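Local coordinates for uncharacterized protein (Leptotrichia buccalis, PDB 3T8K), which is of unknown function but adopts an ankyrin-type alpha-hairpin repeat fold, and may therefore act by binding other proteins, at residues T9-G17 with I41-N49; D51-I62 with N88-I99. All coordinates share one frame; numbering follows the deposited sequence.

Interaction 1: T9-G17 with I41-N49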
# COMPACT_ATOMS: atom_id res chain seq x y z
N THR A 9 6.05 18.73 8.68
CA THR A 9 6.52 19.01 7.32
C THR A 9 5.38 18.93 6.31
O THR A 9 4.34 18.34 6.59
CB THR A 9 7.59 17.99 6.88
OG1 THR A 9 6.98 16.70 6.80
CG2 THR A 9 8.74 17.96 7.87
N VAL A 10 5.57 19.52 5.13
CA VAL A 10 4.55 19.46 4.08
C VAL A 10 4.35 18.01 3.64
O VAL A 10 3.22 17.57 3.41
CB VAL A 10 4.93 20.32 2.85
CG1 VAL A 10 3.82 20.25 1.78
CG2 VAL A 10 5.15 21.76 3.28
N SER A 11 5.45 17.27 3.53
CA SER A 11 5.41 15.84 3.20
C SER A 11 4.45 15.04 4.08
O SER A 11 3.66 14.23 3.57
CB SER A 11 6.82 15.24 3.29
OG SER A 11 6.78 13.83 3.11
N ALA A 12 4.52 15.25 5.39
CA ALA A 12 3.62 14.55 6.32
C ALA A 12 2.15 14.94 6.10
O ALA A 12 1.27 14.08 6.07
CB ALA A 12 4.04 14.80 7.76
N ALA A 13 1.90 16.25 5.97
CA ALA A 13 0.55 16.75 5.73
C ALA A 13 0.00 16.18 4.43
O ALA A 13 -1.18 15.82 4.34
CB ALA A 13 0.55 18.28 5.69
N ALA A 14 0.87 16.10 3.42
CA ALA A 14 0.47 15.66 2.08
C ALA A 14 0.03 14.20 2.09
O ALA A 14 -0.87 13.82 1.34
CB ALA A 14 1.60 15.84 1.11
N MSE A 15 0.68 13.40 2.91
CA MSE A 15 0.40 11.97 2.93
C MSE A 15 -0.72 11.57 3.88
O MSE A 15 -1.40 10.57 3.66
CB MSE A 15 1.68 11.20 3.28
CG MSE A 15 1.51 9.70 3.17
SE MSE A 15 3.24 8.90 2.84
CE MSE A 15 4.20 9.65 4.32
N LEU A 16 -0.91 12.35 4.94
CA LEU A 16 -1.81 11.96 6.03
C LEU A 16 -3.05 12.85 6.20
O LEU A 16 -4.09 12.38 6.66
CB LEU A 16 -1.03 11.91 7.35
CG LEU A 16 0.19 10.98 7.33
CD1 LEU A 16 1.09 11.23 8.54
CD2 LEU A 16 -0.27 9.52 7.27
N GLY A 17 -2.93 14.12 5.86
CA GLY A 17 -4.00 15.06 6.16
C GLY A 17 -5.02 15.30 5.07
O GLY A 17 -5.04 14.64 4.04
N ILE A 41 7.56 15.39 -3.70
CA ILE A 41 6.38 15.50 -2.85
C ILE A 41 5.15 14.74 -3.40
O ILE A 41 4.39 14.15 -2.64
CB ILE A 41 6.03 17.00 -2.58
CG1 ILE A 41 4.87 17.11 -1.58
CG2 ILE A 41 5.68 17.71 -3.89
CD1 ILE A 41 5.17 16.58 -0.21
N LEU A 42 4.97 14.74 -4.72
CA LEU A 42 3.82 14.04 -5.33
C LEU A 42 3.80 12.56 -5.01
O LEU A 42 2.73 11.95 -4.90
CB LEU A 42 3.76 14.25 -6.84
CG LEU A 42 3.25 15.62 -7.27
CD1 LEU A 42 3.48 15.84 -8.75
CD2 LEU A 42 1.78 15.77 -6.88
N TYR A 43 4.98 11.96 -4.84
CA TYR A 43 5.03 10.56 -4.44
C TYR A 43 4.35 10.36 -3.08
O TYR A 43 3.59 9.42 -2.90
CB TYR A 43 6.47 10.03 -4.43
CG TYR A 43 6.54 8.52 -4.54
CD1 TYR A 43 6.83 7.91 -5.75
CD2 TYR A 43 6.28 7.72 -3.44
CE1 TYR A 43 6.87 6.52 -5.86
CE2 TYR A 43 6.32 6.33 -3.54
CZ TYR A 43 6.62 5.73 -4.75
OH TYR A 43 6.66 4.36 -4.85
N ASP A 44 4.62 11.25 -2.13
CA ASP A 44 3.96 11.21 -0.82
C ASP A 44 2.45 11.45 -0.93
O ASP A 44 1.65 10.75 -0.30
CB ASP A 44 4.56 12.27 0.11
CG ASP A 44 6.04 12.05 0.39
OD1 ASP A 44 6.51 10.91 0.27
OD2 ASP A 44 6.73 13.04 0.73
N VAL A 45 2.06 12.45 -1.71
CA VAL A 45 0.65 12.73 -1.92
C VAL A 45 -0.12 11.49 -2.39
O VAL A 45 -1.22 11.20 -1.91
CB VAL A 45 0.46 13.82 -2.96
CG1 VAL A 45 -1.02 14.08 -3.20
CG2 VAL A 45 1.15 15.11 -2.50
N LEU A 46 0.44 10.79 -3.36
CA LEU A 46 -0.27 9.67 -3.96
C LEU A 46 -0.51 8.55 -2.97
O LEU A 46 -1.34 7.66 -3.20
CB LEU A 46 0.49 9.17 -5.19
CG LEU A 46 0.45 10.19 -6.32
CD1 LEU A 46 1.49 9.87 -7.39
CD2 LEU A 46 -0.95 10.30 -6.91
N ARG A 47 0.21 8.60 -1.85
CA ARG A 47 0.08 7.58 -0.82
C ARG A 47 -0.98 7.93 0.22
O ARG A 47 -1.28 7.13 1.12
CB ARG A 47 1.43 7.29 -0.17
CG ARG A 47 2.38 6.60 -1.14
CD ARG A 47 3.73 6.30 -0.52
NE ARG A 47 4.55 7.50 -0.44
CZ ARG A 47 5.82 7.52 -0.05
NH1 ARG A 47 6.43 6.39 0.30
NH2 ARG A 47 6.49 8.67 -0.02
N ASN A 48 -1.56 9.11 0.09
CA ASN A 48 -2.68 9.50 0.94
C ASN A 48 -3.88 8.56 0.72
O ASN A 48 -4.41 8.46 -0.40
CB ASN A 48 -3.07 10.95 0.66
CG ASN A 48 -3.85 11.59 1.80
OD1 ASN A 48 -4.79 11.00 2.33
ND2 ASN A 48 -3.46 12.81 2.17
N ASN A 49 -4.31 7.89 1.79
CA ASN A 49 -5.48 7.01 1.74
C ASN A 49 -6.83 7.72 1.55
O ASN A 49 -7.87 7.07 1.36
CB ASN A 49 -5.55 6.16 3.01
CG ASN A 49 -4.37 5.22 3.14
OD1 ASN A 49 -3.96 4.58 2.17
ND2 ASN A 49 -3.80 5.15 4.34
O HOH W 1 -3.02 8.54 4.32
O HOH W 2 -5.70 11.03 4.84

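Interaction 2: D51-I62 with N88-I99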
# COMPACT_ATOMS: atom_id res chain seq x y z
N ASP A 51 -9.07 9.70 -0.73
CA ASP A 51 -9.19 9.92 -2.18
C ASP A 51 -9.36 11.39 -2.52
O ASP A 51 -8.74 11.90 -3.45
CB ASP A 51 -10.38 9.15 -2.77
CG ASP A 51 -10.13 7.65 -2.87
OD1 ASP A 51 -8.96 7.23 -2.83
OD2 ASP A 51 -11.13 6.90 -3.01
N GLU A 52 -10.24 12.06 -1.79
CA GLU A 52 -10.51 13.48 -2.01
C GLU A 52 -9.26 14.32 -1.76
O GLU A 52 -8.90 15.18 -2.57
CB GLU A 52 -11.66 13.95 -1.13
CG GLU A 52 -12.03 15.41 -1.34
CD GLU A 52 -13.02 15.91 -0.31
OE1 GLU A 52 -13.40 15.13 0.59
OE2 GLU A 52 -13.42 17.09 -0.40
N ALA A 53 -8.60 14.07 -0.63
CA ALA A 53 -7.33 14.72 -0.33
C ALA A 53 -6.28 14.41 -1.40
O ALA A 53 -5.62 15.31 -1.91
CB ALA A 53 -6.84 14.32 1.05
N ARG A 54 -6.14 13.13 -1.76
CA ARG A 54 -5.14 12.73 -2.74
C ARG A 54 -5.29 13.50 -4.04
O ARG A 54 -4.31 13.95 -4.64
CB ARG A 54 -5.25 11.22 -3.05
CG ARG A 54 -4.10 10.69 -3.89
CD ARG A 54 -4.42 9.33 -4.54
NE ARG A 54 -5.53 9.45 -5.50
CZ ARG A 54 -5.79 8.58 -6.48
NH1 ARG A 54 -5.01 7.52 -6.65
NH2 ARG A 54 -6.81 8.78 -7.29
N TYR A 55 -6.53 13.62 -4.50
CA TYR A 55 -6.81 14.30 -5.75
C TYR A 55 -6.62 15.82 -5.64
O TYR A 55 -5.91 16.41 -6.44
CB TYR A 55 -8.23 13.96 -6.24
CG TYR A 55 -8.59 14.61 -7.56
CD1 TYR A 55 -8.23 14.03 -8.77
CD2 TYR A 55 -9.30 15.81 -7.59
CE1 TYR A 55 -8.56 14.63 -9.97
CE2 TYR A 55 -9.64 16.41 -8.79
CZ TYR A 55 -9.26 15.81 -9.98
OH TYR A 55 -9.59 16.40 -11.18
N LYS A 56 -7.26 16.44 -4.64
CA LYS A 56 -7.20 17.89 -4.49
C LYS A 56 -5.77 18.38 -4.28
O LYS A 56 -5.34 19.37 -4.89
CB LYS A 56 -8.09 18.36 -3.34
CG LYS A 56 -9.58 18.31 -3.63
CD LYS A 56 -10.39 18.67 -2.40
CE LYS A 56 -11.89 18.66 -2.71
NZ LYS A 56 -12.70 19.05 -1.52
N ILE A 57 -5.02 17.70 -3.42
CA ILE A 57 -3.63 18.07 -3.17
C ILE A 57 -2.78 17.83 -4.41
O ILE A 57 -1.87 18.61 -4.71
CB ILE A 57 -3.03 17.27 -1.99
CG1 ILE A 57 -3.84 17.53 -0.72
CG2 ILE A 57 -1.56 17.61 -1.79
CD1 ILE A 57 -3.47 16.63 0.45
N SER A 58 -3.06 16.74 -5.13
CA SER A 58 -2.29 16.44 -6.33
C SER A 58 -2.48 17.52 -7.38
O SER A 58 -1.51 18.01 -7.96
CB SER A 58 -2.69 15.08 -6.92
OG SER A 58 -2.11 14.02 -6.19
N MSE A 59 -3.74 17.88 -7.62
CA MSE A 59 -4.06 18.91 -8.60
C MSE A 59 -3.48 20.27 -8.21
O MSE A 59 -3.02 21.02 -9.07
CB MSE A 59 -5.57 19.02 -8.77
CG MSE A 59 -6.20 17.76 -9.32
SE MSE A 59 -5.71 17.39 -11.19
CE MSE A 59 -3.82 16.98 -11.03
N PHE A 60 -3.51 20.57 -6.92
CA PHE A 60 -2.94 21.82 -6.44
C PHE A 60 -1.45 21.90 -6.77
O PHE A 60 -0.98 22.88 -7.34
CB PHE A 60 -3.18 21.96 -4.94
CG PHE A 60 -2.47 23.15 -4.32
CD1 PHE A 60 -3.11 24.38 -4.23
CD2 PHE A 60 -1.18 23.03 -3.83
CE1 PHE A 60 -2.46 25.47 -3.66
CE2 PHE A 60 -0.53 24.12 -3.26
CZ PHE A 60 -1.18 25.34 -3.17
N LEU A 61 -0.72 20.85 -6.42
CA LEU A 61 0.73 20.79 -6.65
C LEU A 61 1.09 20.76 -8.12
O LEU A 61 2.00 21.45 -8.55
CB LEU A 61 1.34 19.58 -5.94
CG LEU A 61 1.41 19.74 -4.42
CD1 LEU A 61 1.84 18.44 -3.77
CD2 LEU A 61 2.35 20.88 -4.04
N ILE A 62 0.40 19.92 -8.88
CA ILE A 62 0.64 19.88 -10.32
C ILE A 62 0.44 21.26 -10.94
O ILE A 62 1.26 21.70 -11.76
CB ILE A 62 -0.25 18.84 -11.02
CG1 ILE A 62 0.19 17.44 -10.61
CG2 ILE A 62 -0.15 19.00 -12.54
CD1 ILE A 62 -0.72 16.35 -11.10
N ASN A 88 -10.12 3.08 -5.45
CA ASN A 88 -11.42 3.52 -4.95
C ASN A 88 -11.95 4.79 -5.63
O ASN A 88 -13.09 5.20 -5.40
CB ASN A 88 -11.38 3.72 -3.44
CG ASN A 88 -10.94 2.47 -2.71
OD1 ASN A 88 -9.91 2.47 -2.02
ND2 ASN A 88 -11.70 1.39 -2.86
N ASP A 89 -11.12 5.40 -6.47
CA ASP A 89 -11.52 6.60 -7.20
C ASP A 89 -11.05 6.50 -8.65
O ASP A 89 -10.07 7.13 -9.04
CB ASP A 89 -10.91 7.84 -6.54
CG ASP A 89 -11.37 9.14 -7.19
OD1 ASP A 89 -12.27 9.09 -8.05
OD2 ASP A 89 -10.83 10.21 -6.84
N ILE A 90 -11.74 5.69 -9.46
CA ILE A 90 -11.32 5.46 -10.83
C ILE A 90 -11.33 6.74 -11.66
O ILE A 90 -10.42 6.99 -12.44
CB ILE A 90 -12.15 4.34 -11.53
CG1 ILE A 90 -11.58 4.06 -12.93
CG2 ILE A 90 -13.62 4.70 -11.62
CD1 ILE A 90 -10.15 3.58 -12.90
N THR A 91 -12.37 7.56 -11.49
CA THR A 91 -12.44 8.84 -12.19
C THR A 91 -11.20 9.70 -11.87
O THR A 91 -10.55 10.24 -12.77
CB THR A 91 -13.72 9.61 -11.83
OG1 THR A 91 -14.86 8.88 -12.31
CG2 THR A 91 -13.71 11.00 -12.46
N GLY A 92 -10.86 9.80 -10.59
CA GLY A 92 -9.73 10.60 -10.16
C GLY A 92 -8.39 10.04 -10.61
O GLY A 92 -7.52 10.76 -11.08
N THR A 93 -8.23 8.73 -10.45
CA THR A 93 -7.01 8.05 -10.84
C THR A 93 -6.79 8.17 -12.35
O THR A 93 -5.66 8.36 -12.80
CB THR A 93 -7.07 6.58 -10.41
OG1 THR A 93 -7.08 6.52 -8.98
CG2 THR A 93 -5.89 5.77 -10.95
N THR A 94 -7.86 8.06 -13.12
CA THR A 94 -7.76 8.19 -14.57
C THR A 94 -7.29 9.59 -14.95
O THR A 94 -6.37 9.75 -15.74
CB THR A 94 -9.10 7.91 -15.24
OG1 THR A 94 -9.51 6.58 -14.90
CG2 THR A 94 -8.98 8.02 -16.75
N GLU A 95 -7.95 10.59 -14.37
CA GLU A 95 -7.60 12.00 -14.59
C GLU A 95 -6.13 12.28 -14.28
O GLU A 95 -5.43 12.93 -15.06
CB GLU A 95 -8.50 12.89 -13.73
CG GLU A 95 -9.33 13.88 -14.53
CD GLU A 95 -8.48 14.86 -15.30
OE1 GLU A 95 -7.79 15.68 -14.65
OE2 GLU A 95 -8.49 14.82 -16.55
N LEU A 96 -5.66 11.79 -13.13
CA LEU A 96 -4.27 11.98 -12.74
C LEU A 96 -3.31 11.26 -13.71
O LEU A 96 -2.26 11.81 -14.07
CB LEU A 96 -4.02 11.52 -11.30
CG LEU A 96 -4.63 12.39 -10.20
CD1 LEU A 96 -4.45 11.76 -8.82
CD2 LEU A 96 -4.02 13.77 -10.23
N CYS A 97 -3.66 10.05 -14.13
CA CYS A 97 -2.86 9.35 -15.14
C CYS A 97 -2.78 10.17 -16.43
O CYS A 97 -1.70 10.34 -16.99
CB CYS A 97 -3.41 7.95 -15.43
SG CYS A 97 -2.46 7.00 -16.68
N LYS A 98 -3.92 10.67 -16.91
CA LYS A 98 -3.92 11.49 -18.11
C LYS A 98 -2.97 12.68 -17.98
O LYS A 98 -2.22 13.00 -18.91
CB LYS A 98 -5.34 12.00 -18.40
CG LYS A 98 -5.44 12.94 -19.59
CD LYS A 98 -6.90 13.13 -20.00
CE LYS A 98 -7.46 14.45 -19.54
NZ LYS A 98 -7.27 15.52 -20.58
N ILE A 99 -3.02 13.35 -16.84
CA ILE A 99 -2.20 14.55 -16.64
C ILE A 99 -0.72 14.20 -16.55
O ILE A 99 0.12 14.91 -17.11
CB ILE A 99 -2.65 15.31 -15.38
CG1 ILE A 99 -4.04 15.90 -15.61
CG2 ILE A 99 -1.66 16.41 -15.03
CD1 ILE A 99 -4.66 16.45 -14.35
O HOH W 3 -8.27 10.35 -5.88

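Interaction 1: T9-G17 with I41-N49
S11, A14 and M15 pack against I41, D44, R47 and N48 in a mixed polar and apolar contact between two short helices near the N-terminal end of the helical stack. Helix 10-16 and helix 41-45 run roughly the same way, the axes of these short segments 32° apart. At one end the hydroxyl OG of S11 donates to D44 OD2, a short bond of 2.5 Å that meets the carboxylate from above its plane. Beside it the I41 side chain reaches across, its terminal CD1 resting 3.5 Å from S11 CA and also touching A14. The methyl CB of A14 fills the middle, 3.7 Å from V45 CG2, and F22 of helix 19-28 adds to this apolar layer. Side-by-side helices running in similar directions are what the ankyrin-type alpha-hairpin fold stacks into a solenoid. Beyond the end of helix 10-16 the amide of N48 takes over. The CG of N48 lies anti to the backbone N (chi1 -159°), which brings N48 ND2 to the C-terminal end of helix 10-16, where it donates to A14 O at 2.9 Å and to G17 O at 3.1 Å. Both acceptors lie close to the amide plane, so the pair fixes the rotation of the group, while OD1 accepts from N50 N and from a water shared with L16 O. A leucine here would probably leave A14 O and G17 O without this donor and weaken the hold of the 45-48 turn on the helix end. The CA of N48 also approaches M15 O at 3.2 Å in a CA-H...O contact, and a second water joins M15 O to N49 N. Over one face of the R47 guanidinium lies M15, present as selenomethionine, its SE 3.8 Å from R47 NE; L16 of the second subunit packs on M15.

Interaction 2: D51-I62 with N88-I99
N88 sets its CB 3.2 Å from D51 OD2, the two side chains crossing at about a right angle at the N-terminal ends of helices 51-63 and 90-102. D89 then slides past D51 in the opposite direction and caps its own helix, OD1 accepting from G92 N at 3.0 Å. Its other oxygen, OD2, accepts from a water that also donates to D51 O and accepts from R54 NH2; this water links the carboxylate to an arginine too distant for a salt bridge. G92, with no side chain, leaves room for the capping D89 carboxylate, and its CA sits 4.0 Å from Y55 CD1. T93 presents OG1 to the end of the R54 guanidinium: NH2 donates to it at 2.8 Å and NH1, less straight, at 3.3 Å, both within the guanidinium plane. Since the hydroxyl is also hydrogen-bonded to G86 O, T93 connects R54 to the loop that follows helix 79-85. E95 brings CB to the edge of the Y55 ring. L96 is the knob of the contact, held among R54, Y55, S58 and M59. The CD1 of L96 lies over one face of the R54 guanidinium, while L96 CD2 presses against M59 CE at a tight 3.3 Å. Bends at chi2 (-69°) and chi3 (68°) curl M59, a selenomethionine, back toward this methyl. I99 meets M59 tip to tip, M59 SE to I99 CD1 at 3.5 Å, and I99 CG2 rests 3.9 Å from I62 CG2. L82 of helix 79-85 touches both R54 and L96 and backs the layer. Nearly parallel helices, 22° apart over these short segments and interlocked by a leucine knob, are characteristic of the helix stacking in an ankyrin-type alpha-hairpin solenoid.

The two interactions stand in series along the solenoid, their centres 13 Å apart, and share an apolar seam where helix 41-45 meets the helix that follows it in the chain. V45, which takes the A14 methyl in interaction 1, also packs on S58 and L61 of helix 51-63, the helix that interaction 2 joins to helix 90-102. Both contacts are partly buried, mixing buried with partly exposed residues. Interaction 1 lies farther from the chain centre and borders the second subunit; it relies on the N48 amide holding a helix end and on a serine-aspartate bond. Interaction 2 buries more surface and changes from polar at the helix starts to apolar farther along.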